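Local coordinates for protein transmembrane beta-barrels (Synthetic construct, PDB 6X9Z) that forms a de novo designed eight-stranded antiparallel beta-barrel intended to fold into and span a membrane, at residues E2-V13 / V25-L36; L49-V58 / V70-D79. All coordinates share one frame; numbering follows the deposited sequence.

Interaction 1 (2-13 with 25-36) and interaction 2 (49-58 with 70-79) are two hairpins of one closed antiparallel barrel, following each other along the chain, with centres about 15 Å apart; each centre lies about 9 Å from that of the chain. Strand 36-45 runs between them and hydrogen-bonds through its backbone to both. The hairpins also touch directly: Val25 CG2 comes within 3.7 Å of Phe51 CZ, and Tyr35 O within 3.5 Å of Val58 CG1. A polar cluster inside the barrel joins them again, because Asp39 receives hydrogen bonds from Tyr11 and Gln29 of interaction 1 and a salt bridge from Lys71 of interaction 2.

Interaction 1: E2-V13 / V25-L36; sequences EQKPGTLMVYVV and VGGAQYAVSPYL
Strands 8-13 and 25-31 run antiparallel, their axes 4.6 Å apart at closest approach with 153° between their directions. Hydrogen-bonded pairs Met9-Gln29, Tyr11-Gly27 and Val13-Val25 alternate with the non-hydrogen-bonded pairs Leu8-Tyr30, Val10-Ala28 and Val12-Gly26. Before the strand, the type II turn from Lys4 to Thr7 keeps the pairing going: Gly6 N bonds Ala31 O almost straight (174° at the hydrogen).

Tyr11 lies flat over the opposite strand. Its CG sits between the backbone N and the carbonyl carbon (chi1 67°), which folds the ring across Gly27, whose CA makes a CH-pi contact 4.1 Å from the ring centroid. A beta carbon at Gly27 would clash with Tyr11 OH. Val25 CG1 meets the ring edge at CE1, 3.9 Å away, and Gln29 CG approaches CE2 obliquely. This aromatic-over-glycine pairing is the mortise-tenon arrangement of transmembrane beta-barrels, here in the hairpin of strands 8-17 and 22-31; the hydroxyl and the Gln29 amide both reach Asp39.

On the outer face, Leu8 CD1 comes to the edge of the Tyr30 ring, 3.9 Å from CD2. Ahead of strand 8-13, the extended Gln3 side chain reaches across to the turn after strand 25-31, where NE2 bonds Leu36 O (2.9 Å) from above the carbonyl plane and, more weakly, Ser33 O. Gln3 N adds a bond to Pro34 O, while Glu2 CG rests 3.4 Å from Tyr35 OH.

Interaction 2: L49-V58 / V70-D79; sequences LNFLEVGGGV and VKAGFEYNTD
Phe51 and Glu75 meet by stacking diagonally across the hairpin. The Glu75 carboxylate lies over one face of the Phe51 ring, the two planes only 18° apart, with Glu75 CD 3.6 Å from Phe51 CE1. The ring gets there because Phe51 CG is wedged between its own backbone N and carbonyl carbon (chi1 64°). Replacing Phe51 by an alanine would probably leave this carboxylate without the flat surface it rests on and open a gap beside Val25.

Glu53 and Glu75 form a non-hydrogen-bonded pair, side by side and pointing the same way; their carboxylate planes are nearly parallel, 12° apart, and Glu53 OE1 stands 3.4 Å from Glu75 OE2. Lys71 crosses Glu53 at about a right angle, its NZ making a long salt bridge of 3.9 Å to Glu53 OE2, with a water weakly bonded to both. The stronger partner of Lys71 NZ is Asp39, outside the two segments.

Between these polar groups and the Val58-Val70 pair, Gly55 and Gly73 bring their CA atoms to 3.7 Å; a beta carbon on either would clash with the facing strand. Such glycines suit the strongly bent strands of a small barrel. On the outer surface, Tyr76 turns a ring edge to Leu52 O, 3.2 Å from CD1.

The closeness of the Glu53 and Glu75 carboxylates would probably raise the proton affinity of each, an effect that the positive charge of Lys71 may offset in part.

Interaction 1: E2-V13 / V25-L36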
# COMPACT_ATOMS: atom_id res chain seq x y z
N GLU A 2 18.74 0.68 -2.37
CA GLU A 2 18.01 1.21 -1.23
C GLU A 2 16.90 2.15 -1.66
O GLU A 2 16.80 2.55 -2.83
CB GLU A 2 18.96 1.95 -0.28
CG GLU A 2 20.13 1.14 0.25
CD GLU A 2 21.12 1.98 1.05
OE1 GLU A 2 20.86 3.18 1.27
OE2 GLU A 2 22.17 1.43 1.47
N GLN A 3 16.07 2.53 -0.70
CA GLN A 3 15.20 3.68 -0.88
C GLN A 3 16.00 4.96 -0.72
O GLN A 3 17.08 4.98 -0.12
CB GLN A 3 14.06 3.68 0.15
CG GLN A 3 13.13 2.50 0.11
CD GLN A 3 12.18 2.51 1.30
OE1 GLN A 3 10.98 2.29 1.15
NE2 GLN A 3 12.73 2.77 2.48
N LYS A 4 15.46 6.05 -1.27
CA LYS A 4 16.00 7.37 -1.00
C LYS A 4 15.24 7.96 0.17
O LYS A 4 14.07 8.33 0.01
CB LYS A 4 15.87 8.27 -2.23
CG LYS A 4 16.56 9.61 -2.09
CD LYS A 4 18.05 9.42 -1.86
CE LYS A 4 18.80 10.73 -1.87
NZ LYS A 4 20.26 10.48 -1.70
N PRO A 5 15.84 8.05 1.37
CA PRO A 5 15.10 8.56 2.53
C PRO A 5 14.53 9.94 2.26
O PRO A 5 15.20 10.82 1.72
CB PRO A 5 16.16 8.59 3.63
CG PRO A 5 17.10 7.50 3.24
CD PRO A 5 17.18 7.58 1.74
N GLY A 6 13.26 10.12 2.65
CA GLY A 6 12.53 11.33 2.35
C GLY A 6 11.68 11.26 1.11
O GLY A 6 10.94 12.20 0.83
N THR A 7 11.78 10.17 0.34
CA THR A 7 10.93 9.99 -0.82
C THR A 7 9.47 9.90 -0.38
O THR A 7 9.13 9.12 0.51
CB THR A 7 11.32 8.73 -1.59
OG1 THR A 7 12.64 8.89 -2.12
CG2 THR A 7 10.34 8.47 -2.73
N LEU A 8 8.62 10.72 -0.98
CA LEU A 8 7.19 10.70 -0.73
C LEU A 8 6.47 10.29 -2.00
O LEU A 8 6.73 10.84 -3.07
CB LEU A 8 6.69 12.07 -0.26
CG LEU A 8 5.21 12.13 0.14
CD1 LEU A 8 4.94 11.26 1.35
CD2 LEU A 8 4.79 13.57 0.41
N MET A 9 5.59 9.30 -1.88
CA MET A 9 4.83 8.83 -3.02
C MET A 9 3.37 8.71 -2.64
O MET A 9 3.04 8.10 -1.62
CB MET A 9 5.38 7.49 -3.52
CG MET A 9 6.71 7.64 -4.24
SD MET A 9 7.20 6.10 -5.01
CE MET A 9 7.46 5.12 -3.55
N VAL A 10 2.51 9.31 -3.45
CA VAL A 10 1.07 9.17 -3.31
C VAL A 10 0.61 8.05 -4.22
O VAL A 10 1.02 7.98 -5.39
CB VAL A 10 0.35 10.49 -3.65
CG1 VAL A 10 -1.15 10.28 -3.70
CG2 VAL A 10 0.72 11.56 -2.65
N TYR A 11 -0.22 7.16 -3.69
CA TYR A 11 -0.70 6.01 -4.45
C TYR A 11 -2.22 5.97 -4.42
O TYR A 11 -2.86 6.52 -3.51
CB TYR A 11 -0.13 4.70 -3.90
CG TYR A 11 -0.60 4.33 -2.51
CD1 TYR A 11 -1.78 3.61 -2.33
CD2 TYR A 11 0.14 4.66 -1.38
CE1 TYR A 11 -2.22 3.26 -1.07
CE2 TYR A 11 -0.30 4.31 -0.11
CZ TYR A 11 -1.48 3.60 0.03
OH TYR A 11 -1.92 3.24 1.29
N VAL A 12 -2.79 5.33 -5.43
CA VAL A 12 -4.21 5.01 -5.46
C VAL A 12 -4.34 3.59 -5.99
O VAL A 12 -3.78 3.26 -7.04
CB VAL A 12 -5.01 6.00 -6.32
CG1 VAL A 12 -5.15 7.33 -5.59
CG2 VAL A 12 -4.34 6.22 -7.66
N VAL A 13 -5.05 2.74 -5.25
CA VAL A 13 -5.16 1.34 -5.63
C VAL A 13 -6.61 0.89 -5.52
O VAL A 13 -7.40 1.43 -4.74
CB VAL A 13 -4.26 0.41 -4.78
CG1 VAL A 13 -2.82 0.86 -4.86
CG2 VAL A 13 -4.74 0.36 -3.34
N VAL A 25 -8.34 2.51 -2.28
CA VAL A 25 -7.50 3.07 -1.23
C VAL A 25 -6.62 4.14 -1.84
O VAL A 25 -5.93 3.90 -2.84
CB VAL A 25 -6.65 1.99 -0.54
CG1 VAL A 25 -5.77 2.60 0.53
CG2 VAL A 25 -7.55 0.91 0.07
N GLY A 26 -6.66 5.33 -1.25
CA GLY A 26 -5.74 6.40 -1.60
C GLY A 26 -4.90 6.76 -0.39
O GLY A 26 -5.42 6.83 0.73
N GLY A 27 -3.60 6.98 -0.60
CA GLY A 27 -2.73 7.26 0.53
C GLY A 27 -1.31 7.67 0.16
O GLY A 27 -1.07 8.16 -0.95
N ALA A 28 -0.37 7.44 1.07
CA ALA A 28 1.02 7.80 0.82
C ALA A 28 1.95 6.81 1.51
O ALA A 28 1.61 6.23 2.54
CB ALA A 28 1.32 9.22 1.29
N GLN A 29 3.12 6.64 0.91
CA GLN A 29 4.21 5.86 1.49
C GLN A 29 5.43 6.76 1.58
O GLN A 29 5.88 7.31 0.56
CB GLN A 29 4.50 4.61 0.66
CG GLN A 29 3.35 3.59 0.68
CD GLN A 29 3.62 2.37 -0.18
OE1 GLN A 29 4.49 2.39 -1.05
NE2 GLN A 29 2.88 1.29 0.07
N TYR A 30 5.97 6.92 2.78
CA TYR A 30 7.10 7.80 3.04
C TYR A 30 8.26 6.96 3.54
O TYR A 30 8.15 6.32 4.59
CB TYR A 30 6.72 8.89 4.04
CG TYR A 30 7.85 9.84 4.36
CD1 TYR A 30 8.57 9.70 5.54
CD2 TYR A 30 8.21 10.86 3.49
CE1 TYR A 30 9.61 10.56 5.84
CE2 TYR A 30 9.25 11.72 3.78
CZ TYR A 30 9.95 11.56 4.96
OH TYR A 30 10.98 12.40 5.28
N ALA A 31 9.36 6.97 2.80
CA ALA A 31 10.56 6.24 3.19
C ALA A 31 11.29 7.02 4.27
O ALA A 31 11.80 8.12 4.01
CB ALA A 31 11.46 6.00 1.98
N VAL A 32 11.34 6.47 5.48
CA VAL A 32 12.02 7.13 6.60
C VAL A 32 13.49 6.75 6.71
O VAL A 32 14.24 7.45 7.42
CB VAL A 32 11.33 6.80 7.94
CG1 VAL A 32 9.86 7.21 7.90
CG2 VAL A 32 11.46 5.32 8.24
N SER A 33 13.92 5.69 6.05
CA SER A 33 15.29 5.20 6.12
C SER A 33 15.57 4.43 4.83
O SER A 33 14.69 4.31 3.98
CB SER A 33 15.50 4.32 7.37
OG SER A 33 14.68 3.17 7.34
N PRO A 34 16.80 3.92 4.64
CA PRO A 34 17.08 3.16 3.41
C PRO A 34 16.14 1.99 3.15
O PRO A 34 15.93 1.64 1.98
CB PRO A 34 18.52 2.69 3.62
CG PRO A 34 19.14 3.81 4.35
CD PRO A 34 18.07 4.31 5.31
N TYR A 35 15.57 1.37 4.18
CA TYR A 35 14.74 0.19 3.98
C TYR A 35 13.37 0.25 4.63
O TYR A 35 12.50 -0.54 4.25
CB TYR A 35 15.48 -1.07 4.47
CG TYR A 35 16.79 -1.31 3.74
CD1 TYR A 35 18.01 -1.24 4.41
CD2 TYR A 35 16.81 -1.59 2.38
CE1 TYR A 35 19.21 -1.45 3.74
CE2 TYR A 35 18.00 -1.80 1.70
CZ TYR A 35 19.20 -1.73 2.38
OH TYR A 35 20.38 -1.94 1.71
N LEU A 36 13.12 1.17 5.56
CA LEU A 36 11.83 1.26 6.22
C LEU A 36 11.00 2.39 5.63
O LEU A 36 11.53 3.36 5.08
CB LEU A 36 11.98 1.47 7.73
CG LEU A 36 12.77 0.38 8.47
CD1 LEU A 36 12.81 0.65 9.97
CD2 LEU A 36 12.19 -0.99 8.18

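Interaction 2: L49-V58 / V70-D79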
# COMPACT_ATOMS: atom_id res chain seq x y z
N LEU A 49 -18.13 0.97 4.12
CA LEU A 49 -17.21 0.83 5.25
C LEU A 49 -15.94 1.60 4.88
O LEU A 49 -15.15 1.12 4.06
CB LEU A 49 -16.92 -0.63 5.53
CG LEU A 49 -15.94 -0.97 6.65
CD1 LEU A 49 -16.56 -0.69 8.00
CD2 LEU A 49 -15.50 -2.43 6.57
N ASN A 50 -15.79 2.79 5.45
CA ASN A 50 -14.57 3.57 5.32
C ASN A 50 -13.59 3.16 6.42
O ASN A 50 -13.99 2.72 7.50
CB ASN A 50 -14.85 5.07 5.42
CG ASN A 50 -15.65 5.60 4.25
OD1 ASN A 50 -15.44 5.19 3.10
ND2 ASN A 50 -16.56 6.53 4.52
N PHE A 51 -12.30 3.32 6.14
CA PHE A 51 -11.30 2.98 7.14
C PHE A 51 -10.06 3.84 6.96
O PHE A 51 -9.67 4.17 5.84
CB PHE A 51 -10.91 1.49 7.07
CG PHE A 51 -10.25 1.10 5.79
CD1 PHE A 51 -8.88 1.16 5.65
CD2 PHE A 51 -11.01 0.67 4.71
CE1 PHE A 51 -8.27 0.79 4.46
CE2 PHE A 51 -10.41 0.30 3.53
CZ PHE A 51 -9.03 0.36 3.40
N LEU A 52 -9.44 4.18 8.08
CA LEU A 52 -8.15 4.86 8.12
C LEU A 52 -7.08 3.80 8.36
O LEU A 52 -7.14 3.06 9.35
CB LEU A 52 -8.14 5.92 9.21
CG LEU A 52 -7.16 7.10 9.11
CD1 LEU A 52 -7.63 8.23 10.02
CD2 LEU A 52 -5.75 6.67 9.48
N GLU A 53 -6.10 3.74 7.47
CA GLU A 53 -5.04 2.73 7.53
C GLU A 53 -3.72 3.39 7.88
O GLU A 53 -3.35 4.41 7.28
CB GLU A 53 -4.93 1.99 6.20
CG GLU A 53 -3.74 1.06 6.12
CD GLU A 53 -3.69 0.30 4.81
OE1 GLU A 53 -4.77 -0.14 4.35
OE2 GLU A 53 -2.59 0.16 4.24
N VAL A 54 -3.02 2.81 8.86
CA VAL A 54 -1.71 3.29 9.29
C VAL A 54 -0.81 2.08 9.50
O VAL A 54 -1.23 1.09 10.12
CB VAL A 54 -1.80 4.13 10.59
CG1 VAL A 54 -0.41 4.36 11.17
CG2 VAL A 54 -2.47 5.46 10.31
N GLY A 55 0.41 2.15 8.98
CA GLY A 55 1.35 1.07 9.15
C GLY A 55 2.63 1.37 8.41
O GLY A 55 2.90 2.52 8.06
N GLY A 56 3.41 0.33 8.17
CA GLY A 56 4.63 0.48 7.41
C GLY A 56 5.26 -0.87 7.17
O GLY A 56 4.67 -1.91 7.47
N GLY A 57 6.46 -0.85 6.62
CA GLY A 57 7.16 -2.10 6.38
C GLY A 57 8.56 -1.88 5.88
O GLY A 57 9.16 -0.82 6.08
N VAL A 58 9.08 -2.91 5.22
CA VAL A 58 10.43 -2.91 4.67
C VAL A 58 10.33 -2.89 3.15
O VAL A 58 9.42 -3.48 2.56
CB VAL A 58 11.24 -4.12 5.16
CG1 VAL A 58 12.73 -3.93 4.88
CG2 VAL A 58 11.01 -4.34 6.64
N VAL A 70 7.29 -5.37 1.69
CA VAL A 70 6.35 -6.04 2.58
C VAL A 70 5.93 -5.02 3.62
O VAL A 70 6.74 -4.17 4.03
CB VAL A 70 6.96 -7.31 3.22
CG1 VAL A 70 8.18 -6.97 4.05
CG2 VAL A 70 5.92 -8.06 4.06
N LYS A 71 4.67 -5.05 4.02
CA LYS A 71 4.17 -4.04 4.94
C LYS A 71 3.09 -4.65 5.81
O LYS A 71 2.46 -5.65 5.45
CB LYS A 71 3.63 -2.81 4.19
CG LYS A 71 2.29 -3.03 3.52
CD LYS A 71 1.83 -1.76 2.82
CE LYS A 71 0.42 -1.92 2.27
NZ LYS A 71 -0.03 -0.73 1.49
N ALA A 72 2.89 -4.04 6.97
CA ALA A 72 1.83 -4.42 7.88
C ALA A 72 1.35 -3.17 8.60
O ALA A 72 2.10 -2.21 8.78
CB ALA A 72 2.28 -5.48 8.88
N GLY A 73 0.08 -3.19 9.00
CA GLY A 73 -0.49 -2.07 9.72
C GLY A 73 -1.85 -2.39 10.30
O GLY A 73 -2.15 -3.55 10.61
N PHE A 74 -2.69 -1.37 10.45
CA PHE A 74 -4.02 -1.54 11.01
C PHE A 74 -5.00 -0.66 10.26
O PHE A 74 -4.65 0.44 9.79
CB PHE A 74 -4.05 -1.19 12.51
CG PHE A 74 -3.14 -2.05 13.34
CD1 PHE A 74 -3.59 -3.25 13.86
CD2 PHE A 74 -1.84 -1.67 13.60
CE1 PHE A 74 -2.77 -4.05 14.62
CE2 PHE A 74 -1.00 -2.46 14.36
CZ PHE A 74 -1.47 -3.65 14.87
N GLU A 75 -6.23 -1.15 10.12
CA GLU A 75 -7.31 -0.42 9.47
C GLU A 75 -8.33 -0.04 10.53
O GLU A 75 -9.03 -0.90 11.07
CB GLU A 75 -7.95 -1.26 8.36
CG GLU A 75 -7.02 -1.51 7.19
CD GLU A 75 -7.65 -2.33 6.10
OE1 GLU A 75 -8.83 -2.73 6.26
OE2 GLU A 75 -6.98 -2.58 5.08
N TYR A 76 -8.41 1.26 10.83
CA TYR A 76 -9.38 1.79 11.78
C TYR A 76 -10.69 1.99 11.02
O TYR A 76 -10.89 3.00 10.34
CB TYR A 76 -8.88 3.10 12.39
CG TYR A 76 -7.56 2.98 13.13
CD1 TYR A 76 -6.36 2.81 12.44
CD2 TYR A 76 -7.51 3.06 14.51
CE1 TYR A 76 -5.16 2.70 13.11
CE2 TYR A 76 -6.32 2.96 15.19
CZ TYR A 76 -5.14 2.78 14.49
OH TYR A 76 -3.96 2.68 15.17
N ASN A 77 -11.58 1.01 11.13
CA ASN A 77 -12.80 0.98 10.34
C ASN A 77 -13.85 1.93 10.92
O ASN A 77 -13.78 2.35 12.08
CB ASN A 77 -13.39 -0.43 10.28
CG ASN A 77 -12.36 -1.47 9.90
OD1 ASN A 77 -12.00 -2.32 10.71
ND2 ASN A 77 -11.90 -1.42 8.65
N THR A 78 -14.85 2.24 10.10
CA THR A 78 -15.96 3.08 10.54
C THR A 78 -17.01 2.30 11.31
O THR A 78 -18.05 2.87 11.67
CB THR A 78 -16.59 3.78 9.34
OG1 THR A 78 -17.59 4.70 9.79
CG2 THR A 78 -17.22 2.78 8.39
N ASP A 79 -16.79 1.01 11.56
CA ASP A 79 -17.60 0.22 12.48
C ASP A 79 -17.03 0.22 13.89
O ASP A 79 -17.41 -0.62 14.71
CB ASP A 79 -17.73 -1.22 11.98
CG ASP A 79 -18.59 -1.32 10.74
OD1 ASP A 79 -19.07 -0.27 10.26
OD2 ASP A 79 -18.78 -2.45 10.23
O HOH W 1 -3.23 -0.06 0.88